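Local coordinates for protein nuclear receptor subfamily 0 group B member 1 (Mus musculus, PDB 3F5C) that acts as a corepressor that lacks a DNA-binding domain and inhibits the transcriptional activity of other nuclear receptors by forming heterodimers with them, at residues P77-W89 against V254-A266. Residues are numbered along the deposited sequence; the frame is centred on the assembly and turned at random.
Sequences PLDQQLVLVRSCW and VSMDDMMLEMLCA
Leu264 pushes its two methyl groups, CD1 and CD2, into the surface of helix 78-89. Leu264 CD1 lies 3.6 Å from Leu82 CD1 and meets Leu78 CD1. CD2 slides past Val85 CG2 in the opposite direction. Leu78 CD2 reaches on to Leu261 CD1, the two leucines crossing at about a right angle. Met260 fills the next hollow, its bent chain placing Met260 CE 3.5 Å from Val85 CG1 and 3.8 Å from Trp89 CB. Met260 SD sits over one face of the Trp89 indole, 4.5 Å from the centroid of its five-membered ring. Met256 covers the six-membered ring on that same face: its CG rests against CZ2, and its SD completes a second Met-aromatic contact. Arg86 is the bump from the other helix. Extended from CG to NE, it enters a hollow of Asp257, Asp258, Met260 and Leu261, where Arg86 NH2 comes 2.7 Å from Asp257 O. Leu82 CD2, from the same helix, lies over the centre of one guanidinium face, and Asp257 CB toward the rim of the other. Residues 259-264 are the AF-2 motif of the ligand-binding domain, involved with LXXLL motifs in homodimerization; the contact packs it on helix 78-99. The axes of 78-89 and 256-263 pass 9.7 Å apart, with 129° between their N-to-C directions. Helix 49-68 backs the motif through Leu64 on Met260, and helix 241-251 packs on Trp89 and Met256.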
ATOM      1  N   PRO B  77      -0.812   7.985 -20.151  1.00 98.07           N
ATOM      2  CA  PRO B  77      -0.617   9.036 -21.159  1.00 92.01           C
ATOM      3  C   PRO B  77      -1.945   9.686 -21.500  1.00 89.82           C
ATOM      4  O   PRO B  77      -2.991   9.094 -21.257  1.00 78.06           O
ATOM      5  CB  PRO B  77      -0.109   8.263 -22.370  1.00 92.72           C
ATOM      6  CG  PRO B  77       0.460   6.987 -21.816  1.00 93.37           C
ATOM      7  CD  PRO B  77      -0.377   6.661 -20.631  1.00 90.65           C
ATOM      8  N   LEU B  78      -1.927  10.880 -22.068  1.00 78.37           N
ATOM      9  CA  LEU B  78      -3.191  11.563 -22.301  1.00 76.12           C
ATOM     10  C   LEU B  78      -4.053  10.856 -23.336  1.00 86.11           C
ATOM     11  O   LEU B  78      -5.233  10.656 -23.116  1.00 77.63           O
ATOM     12  CB  LEU B  78      -2.971  13.012 -22.703  1.00 78.61           C
ATOM     13  CG  LEU B  78      -4.245  13.814 -22.925  1.00 79.79           C
ATOM     14  CD1 LEU B  78      -4.928  14.077 -21.616  1.00 74.80           C
ATOM     15  CD2 LEU B  78      -3.917  15.118 -23.613  1.00 84.53           C
ATOM     16  N   ASP B  79      -3.466  10.475 -24.464  1.00 94.40           N
ATOM     17  CA  ASP B  79      -4.212   9.769 -25.501  1.00 93.55           C
ATOM     18  C   ASP B  79      -5.050   8.628 -24.915  1.00 93.59           C
ATOM     19  O   ASP B  79      -6.222   8.461 -25.266  1.00 88.86           O
ATOM     20  CB  ASP B  79      -3.284   9.276 -26.626  1.00102.51           C
ATOM     21  CG  ASP B  79      -2.145   8.402 -26.126  1.00117.70           C
ATOM     22  OD1 ASP B  79      -2.155   7.184 -26.403  1.00118.67           O
ATOM     23  OD2 ASP B  79      -1.224   8.933 -25.477  1.00128.13           O
ATOM     24  N   GLN B  80      -4.452   7.875 -23.995  1.00 96.47           N
ATOM     25  CA  GLN B  80      -5.111   6.729 -23.387  1.00 92.75           C
ATOM     26  C   GLN B  80      -6.101   7.134 -22.321  1.00 78.12           C
ATOM     27  O   GLN B  80      -7.206   6.611 -22.277  1.00 81.35           O
ATOM     28  CB  GLN B  80      -4.086   5.772 -22.825  1.00 71.24           C
ATOM     29  CG  GLN B  80      -3.164   5.228 -23.897  1.00101.16           C
ATOM     30  CD  GLN B  80      -3.893   4.400 -24.938  1.00 89.18           C
ATOM     31  OE1 GLN B  80      -4.480   3.360 -24.629  1.00 87.98           O
ATOM     32  NE2 GLN B  80      -3.845   4.851 -26.187  1.00 78.97           N
ATOM     33  N   GLN B  81      -5.715   8.075 -21.467  1.00 71.70           N
ATOM     34  CA  GLN B  81      -6.659   8.662 -20.513  1.00 70.58           C
ATOM     35  C   GLN B  81      -7.907   9.147 -21.238  1.00 66.96           C
ATOM     36  O   GLN B  81      -9.022   8.949 -20.775  1.00 67.64           O
ATOM     37  CB  GLN B  81      -6.039   9.841 -19.761  1.00 67.23           C
ATOM     38  CG  GLN B  81      -4.921   9.478 -18.843  1.00 69.17           C
ATOM     39  CD  GLN B  81      -4.549  10.630 -17.980  1.00 71.56           C
ATOM     40  OE1 GLN B  81      -5.206  11.662 -18.009  1.00 84.97           O
ATOM     41  NE2 GLN B  81      -3.489  10.476 -17.204  1.00 81.74           N
ATOM     42  N   LEU B  82      -7.702   9.780 -22.381  1.00 74.05           N
ATOM     43  CA  LEU B  82      -8.775  10.399 -23.117  1.00 65.02           C
ATOM     44  C   LEU B  82      -9.729   9.331 -23.614  1.00 79.25           C
ATOM     45  O   LEU B  82     -10.940   9.489 -23.499  1.00 68.85           O
ATOM     46  CB  LEU B  82      -8.204  11.192 -24.277  1.00 90.34           C
ATOM     47  CG  LEU B  82      -9.238  11.987 -25.048  1.00107.96           C
ATOM     48  CD1 LEU B  82      -9.931  12.959 -24.123  1.00117.12           C
ATOM     49  CD2 LEU B  82      -8.579  12.708 -26.205  1.00123.84           C
ATOM     50  N   VAL B  83      -9.184   8.243 -24.159  1.00 71.07           N
ATOM     51  CA  VAL B  83     -10.000   7.127 -24.628  1.00 72.44           C
ATOM     52  C   VAL B  83     -10.981   6.680 -23.549  1.00 83.41           C
ATOM     53  O   VAL B  83     -12.207   6.801 -23.693  1.00 86.02           O
ATOM     54  CB  VAL B  83      -9.127   5.926 -25.013  1.00 77.89           C
ATOM     55  CG1 VAL B  83      -9.971   4.709 -25.275  1.00 64.54           C
ATOM     56  CG2 VAL B  83      -8.335   6.247 -26.230  1.00 84.89           C
ATOM     57  N   LEU B  84     -10.425   6.155 -22.466  1.00 77.50           N
ATOM     58  CA  LEU B  84     -11.223   5.652 -21.374  1.00 79.83           C
ATOM     59  C   LEU B  84     -12.388   6.575 -21.115  1.00 87.40           C
ATOM     60  O   LEU B  84     -13.554   6.198 -21.195  1.00 91.45           O
ATOM     61  CB  LEU B  84     -10.360   5.564 -20.127  1.00 68.68           C
ATOM     62  CG  LEU B  84      -9.302   4.467 -20.156  1.00 70.04           C
ATOM     63  CD1 LEU B  84      -8.511   4.479 -18.883  1.00 62.21           C
ATOM     64  CD2 LEU B  84      -9.964   3.133 -20.339  1.00 65.75           C
ATOM     65  N   VAL B  85     -12.053   7.808 -20.811  1.00 79.49           N
ATOM     66  CA  VAL B  85     -13.052   8.792 -20.486  1.00 77.54           C
ATOM     67  C   VAL B  85     -14.043   9.088 -21.633  1.00 80.04           C
ATOM     68  O   VAL B  85     -15.221   9.317 -21.418  1.00 58.47           O
ATOM     69  CB  VAL B  85     -12.339  10.047 -20.062  1.00 74.15           C
ATOM     70  CG1 VAL B  85     -13.322  11.037 -19.536  1.00 81.68           C
ATOM     71  CG2 VAL B  85     -11.311   9.689 -19.009  1.00 68.70           C
ATOM     72  N   ARG B  86     -13.575   9.080 -22.866  1.00 74.21           N
ATOM     73  CA  ARG B  86     -14.466   9.407 -23.957  1.00 66.32           C
ATOM     74  C   ARG B  86     -15.537   8.353 -24.143  1.00 71.76           C
ATOM     75  O   ARG B  86     -16.431   8.516 -24.982  1.00 86.86           O
ATOM     76  CB  ARG B  86     -13.687   9.655 -25.251  1.00 76.31           C
ATOM     77  CG  ARG B  86     -12.998  11.005 -25.247  1.00 91.61           C
ATOM     78  CD  ARG B  86     -12.653  11.518 -26.630  1.00103.67           C
ATOM     79  NE  ARG B  86     -12.292  12.934 -26.562  1.00120.99           N
ATOM     80  CZ  ARG B  86     -11.787  13.639 -27.569  1.00129.57           C
ATOM     81  NH1 ARG B  86     -11.575  13.059 -28.737  1.00139.03           N
ATOM     82  NH2 ARG B  86     -11.495  14.923 -27.408  1.00126.42           N
ATOM     83  N   SER B  87     -15.466   7.281 -23.359  1.00 74.84           N
ATOM     84  CA  SER B  87     -16.484   6.238 -23.441  1.00 83.89           C
ATOM     85  C   SER B  87     -17.247   6.108 -22.149  1.00 99.97           C
ATOM     86  O   SER B  87     -18.471   6.271 -22.106  1.00115.58           O
ATOM     87  CB  SER B  87     -15.863   4.900 -23.813  1.00 76.27           C
ATOM     88  OG  SER B  87     -15.037   5.068 -24.945  1.00 83.46           O
ATOM     89  N   CYS B  88     -16.498   5.838 -21.091  1.00100.99           N
ATOM     90  CA  CYS B  88     -17.065   5.522 -19.799  1.00 95.10           C
ATOM     91  C   CYS B  88     -17.820   6.686 -19.177  1.00 88.07           C
ATOM     92  O   CYS B  88     -18.599   6.492 -18.256  1.00 98.49           O
ATOM     93  CB  CYS B  88     -15.960   5.058 -18.863  1.00 90.98           C
ATOM     94  SG  CYS B  88     -14.982   3.716 -19.532  1.00156.41           S
ATOM     95  N   TRP B  89     -17.609   7.894 -19.683  1.00 74.06           N
ATOM     96  CA  TRP B  89     -18.194   9.084 -19.057  1.00 73.16           C
ATOM     97  C   TRP B  89     -19.697   8.982 -18.934  1.00 70.66           C
ATOM     98  O   TRP B  89     -20.295   9.437 -17.968  1.00 67.81           O
ATOM     99  CB  TRP B  89     -17.799  10.367 -19.794  1.00 58.27           C
ATOM    100  CG  TRP B  89     -18.513  10.612 -21.039  1.00 79.42           C
ATOM    101  CD1 TRP B  89     -18.062  10.419 -22.318  1.00 80.01           C
ATOM    102  CD2 TRP B  89     -19.828  11.119 -21.148  1.00 75.87           C
ATOM    103  NE1 TRP B  89     -19.036  10.769 -23.220  1.00 77.80           N
ATOM    104  CE2 TRP B  89     -20.131  11.200 -22.520  1.00 77.39           C
ATOM    105  CE3 TRP B  89     -20.794  11.499 -20.212  1.00 77.07           C
ATOM    106  CZ2 TRP B  89     -21.368  11.655 -22.974  1.00 81.29           C
ATOM    107  CZ3 TRP B  89     -22.020  11.953 -20.665  1.00 80.16           C
ATOM    108  CH2 TRP B  89     -22.294  12.032 -22.033  1.00 80.39           C
ATOM    109  N   VAL B 254     -22.020  21.844 -28.779  1.00120.09           N
ATOM    110  CA  VAL B 254     -20.613  21.513 -28.584  1.00121.62           C
ATOM    111  C   VAL B 254     -20.457  20.003 -28.538  1.00131.77           C
ATOM    112  O   VAL B 254     -21.342  19.305 -28.048  1.00136.43           O
ATOM    113  CB  VAL B 254     -20.067  22.103 -27.250  1.00103.73           C
ATOM    114  CG1 VAL B 254     -18.749  21.436 -26.860  1.00108.15           C
ATOM    115  CG2 VAL B 254     -19.932  23.643 -27.305  1.00 90.33           C
ATOM    116  N   SER B 255     -19.340  19.497 -29.051  1.00142.73           N
ATOM    117  CA  SER B 255     -19.081  18.058 -29.029  1.00147.64           C
ATOM    118  C   SER B 255     -18.712  17.627 -27.632  1.00128.04           C
ATOM    119  O   SER B 255     -17.758  18.126 -27.045  1.00124.41           O
ATOM    120  CB  SER B 255     -17.963  17.673 -29.998  1.00167.22           C
ATOM    121  OG  SER B 255     -18.345  17.920 -31.338  1.00183.15           O
ATOM    122  N   MET B 256     -19.478  16.695 -27.093  1.00118.42           N
ATOM    123  CA  MET B 256     -19.239  16.257 -25.734  1.00108.43           C
ATOM    124  C   MET B 256     -17.815  15.743 -25.613  1.00102.12           C
ATOM    125  O   MET B 256     -17.189  15.856 -24.573  1.00 93.60           O
ATOM    126  CB  MET B 256     -20.234  15.174 -25.346  1.00104.73           C
ATOM    127  CG  MET B 256     -20.134  14.766 -23.903  1.00109.72           C
ATOM    128  SD  MET B 256     -21.063  15.879 -22.845  1.00102.71           S
ATOM    129  CE  MET B 256     -19.883  17.180 -22.564  1.00 93.93           C
ATOM    130  N   ASP B 257     -17.305  15.199 -26.707  1.00110.25           N
ATOM    131  CA  ASP B 257     -15.990  14.597 -26.718  1.00116.39           C
ATOM    132  C   ASP B 257     -14.911  15.672 -26.647  1.00111.26           C
ATOM    133  O   ASP B 257     -13.816  15.434 -26.149  1.00 98.76           O
ATOM    134  CB  ASP B 257     -15.827  13.742 -27.967  1.00136.49           C
ATOM    135  CG  ASP B 257     -16.919  12.708 -28.099  1.00153.69           C
ATOM    136  OD1 ASP B 257     -17.422  12.236 -27.056  1.00148.10           O
ATOM    137  OD2 ASP B 257     -17.275  12.364 -29.246  1.00167.60           O
ATOM    138  N   ASP B 258     -15.216  16.861 -27.147  1.00123.89           N
ATOM    139  CA  ASP B 258     -14.277  17.974 -27.044  1.00123.79           C
ATOM    140  C   ASP B 258     -14.224  18.402 -25.580  1.00104.59           C
ATOM    141  O   ASP B 258     -13.163  18.725 -25.034  1.00 94.74           O
ATOM    142  CB  ASP B 258     -14.731  19.157 -27.915  1.00134.15           C
ATOM    143  CG  ASP B 258     -14.988  18.767 -29.364  1.00137.20           C
ATOM    144  OD1 ASP B 258     -14.943  17.562 -29.678  1.00148.54           O
ATOM    145  OD2 ASP B 258     -15.248  19.670 -30.191  1.00125.14           O
ATOM    146  N   MET B 259     -15.392  18.396 -24.954  1.00 92.65           N
ATOM    147  CA  MET B 259     -15.513  18.812 -23.581  1.00 86.57           C
ATOM    148  C   MET B 259     -14.584  17.980 -22.714  1.00 80.45           C
ATOM    149  O   MET B 259     -13.815  18.529 -21.956  1.00 82.64           O
ATOM    150  CB  MET B 259     -16.958  18.664 -23.122  1.00103.14           C
ATOM    151  CG  MET B 259     -17.267  19.346 -21.804  1.00119.71           C
ATOM    152  SD  MET B 259     -17.642  21.079 -22.027  1.00163.95           S
ATOM    153  CE  MET B 259     -18.807  20.855 -23.338  1.00 81.50           C
ATOM    154  N   MET B 260     -14.642  16.657 -22.831  1.00 82.57           N
ATOM    155  CA  MET B 260     -13.821  15.779 -21.985  1.00 77.38           C
ATOM    156  C   MET B 260     -12.381  16.241 -21.922  1.00 78.02           C
ATOM    157  O   MET B 260     -11.816  16.319 -20.856  1.00 66.00           O
ATOM    158  CB  MET B 260     -13.857  14.313 -22.446  1.00 71.74           C
ATOM    159  CG  MET B 260     -15.235  13.788 -22.682  1.00 82.19           C
ATOM    160  SD  MET B 260     -16.370  14.376 -21.437  1.00122.11           S
ATOM    161  CE  MET B 260     -15.708  13.480 -20.068  1.00 59.10           C
ATOM    162  N   LEU B 261     -11.793  16.545 -23.070  1.00 79.88           N
ATOM    163  CA  LEU B 261     -10.407  16.976 -23.122  1.00 81.91           C
ATOM    164  C   LEU B 261     -10.179  18.208 -22.237  1.00 76.51           C
ATOM    165  O   LEU B 261      -9.292  18.241 -21.383  1.00 78.06           O
ATOM    166  CB  LEU B 261      -9.995  17.240 -24.577  1.00 90.00           C
ATOM    167  CG  LEU B 261      -8.541  17.672 -24.787  1.00 98.32           C
ATOM    168  CD1 LEU B 261      -7.573  16.737 -24.070  1.00 99.79           C
ATOM    169  CD2 LEU B 261      -8.220  17.757 -26.265  1.00101.15           C
ATOM    170  N   GLU B 262     -10.996  19.221 -22.429  1.00 76.36           N
ATOM    171  CA  GLU B 262     -10.867  20.393 -21.597  1.00 89.04           C
ATOM    172  C   GLU B 262     -11.017  20.034 -20.128  1.00 86.88           C
ATOM    173  O   GLU B 262     -10.379  20.632 -19.289  1.00103.51           O
ATOM    174  CB  GLU B 262     -11.877  21.461 -22.008  1.00107.46           C
ATOM    175  CG  GLU B 262     -11.406  22.353 -23.158  1.00121.80           C
ATOM    176  CD  GLU B 262     -10.367  23.388 -22.725  1.00132.42           C
ATOM    177  OE1 GLU B 262      -9.865  23.308 -21.582  1.00131.47           O
ATOM    178  OE2 GLU B 262     -10.051  24.291 -23.530  1.00139.41           O
ATOM    179  N   MET B 263     -11.851  19.049 -19.822  1.00 87.52           N
ATOM    180  CA  MET B 263     -12.066  18.608 -18.442  1.00 90.58           C
ATOM    181  C   MET B 263     -10.901  17.805 -17.845  1.00 91.35           C
ATOM    182  O   MET B 263     -10.673  17.840 -16.633  1.00 90.34           O
ATOM    183  CB  MET B 263     -13.345  17.800 -18.358  1.00 65.88           C
ATOM    184  CG  MET B 263     -14.527  18.570 -18.870  1.00115.03           C
ATOM    185  SD  MET B 263     -16.076  17.768 -18.444  1.00105.94           S
ATOM    186  CE  MET B 263     -16.059  17.861 -16.658  1.00123.70           C
ATOM    187  N   LEU B 264     -10.170  17.088 -18.701  1.00 96.70           N
ATOM    188  CA  LEU B 264      -8.995  16.310 -18.293  1.00 94.67           C
ATOM    189  C   LEU B 264      -7.845  17.234 -18.024  1.00107.08           C
ATOM    190  O   LEU B 264      -6.752  16.798 -17.644  1.00111.16           O
ATOM    191  CB  LEU B 264      -8.564  15.316 -19.376  1.00 86.15           C
ATOM    192  CG  LEU B 264      -9.433  14.079 -19.576  1.00 92.72           C
ATOM    193  CD1 LEU B 264      -8.897  13.248 -20.709  1.00 92.65           C
ATOM    194  CD2 LEU B 264      -9.487  13.266 -18.313  1.00 98.21           C
ATOM    195  N   CYS B 265      -8.096  18.519 -18.230  1.00115.06           N
ATOM    196  CA  CYS B 265      -7.059  19.518 -18.093  1.00120.69           C
ATOM    197  C   CYS B 265      -7.538  20.599 -17.140  1.00109.39           C
ATOM    198  O   CYS B 265      -6.813  21.003 -16.248  1.00104.55           O
ATOM    199  CB  CYS B 265      -6.710  20.094 -19.470  1.00129.76           C
ATOM    200  SG  CYS B 265      -6.748  18.878 -20.852  1.00113.30           S
ATOM    201  N   ALA B 266      -8.782  21.028 -17.317  1.00119.55           N
ATOM    202  CA  ALA B 266      -9.341  22.138 -16.553  1.00145.75           C
ATOM    203  C   ALA B 266      -9.510  21.803 -15.081  1.00159.69           C
ATOM    204  O   ALA B 266      -9.209  20.687 -14.655  1.00156.41           O
ATOM    205  CB  ALA B 266     -10.674  22.601 -17.159  1.00195.22           C
TER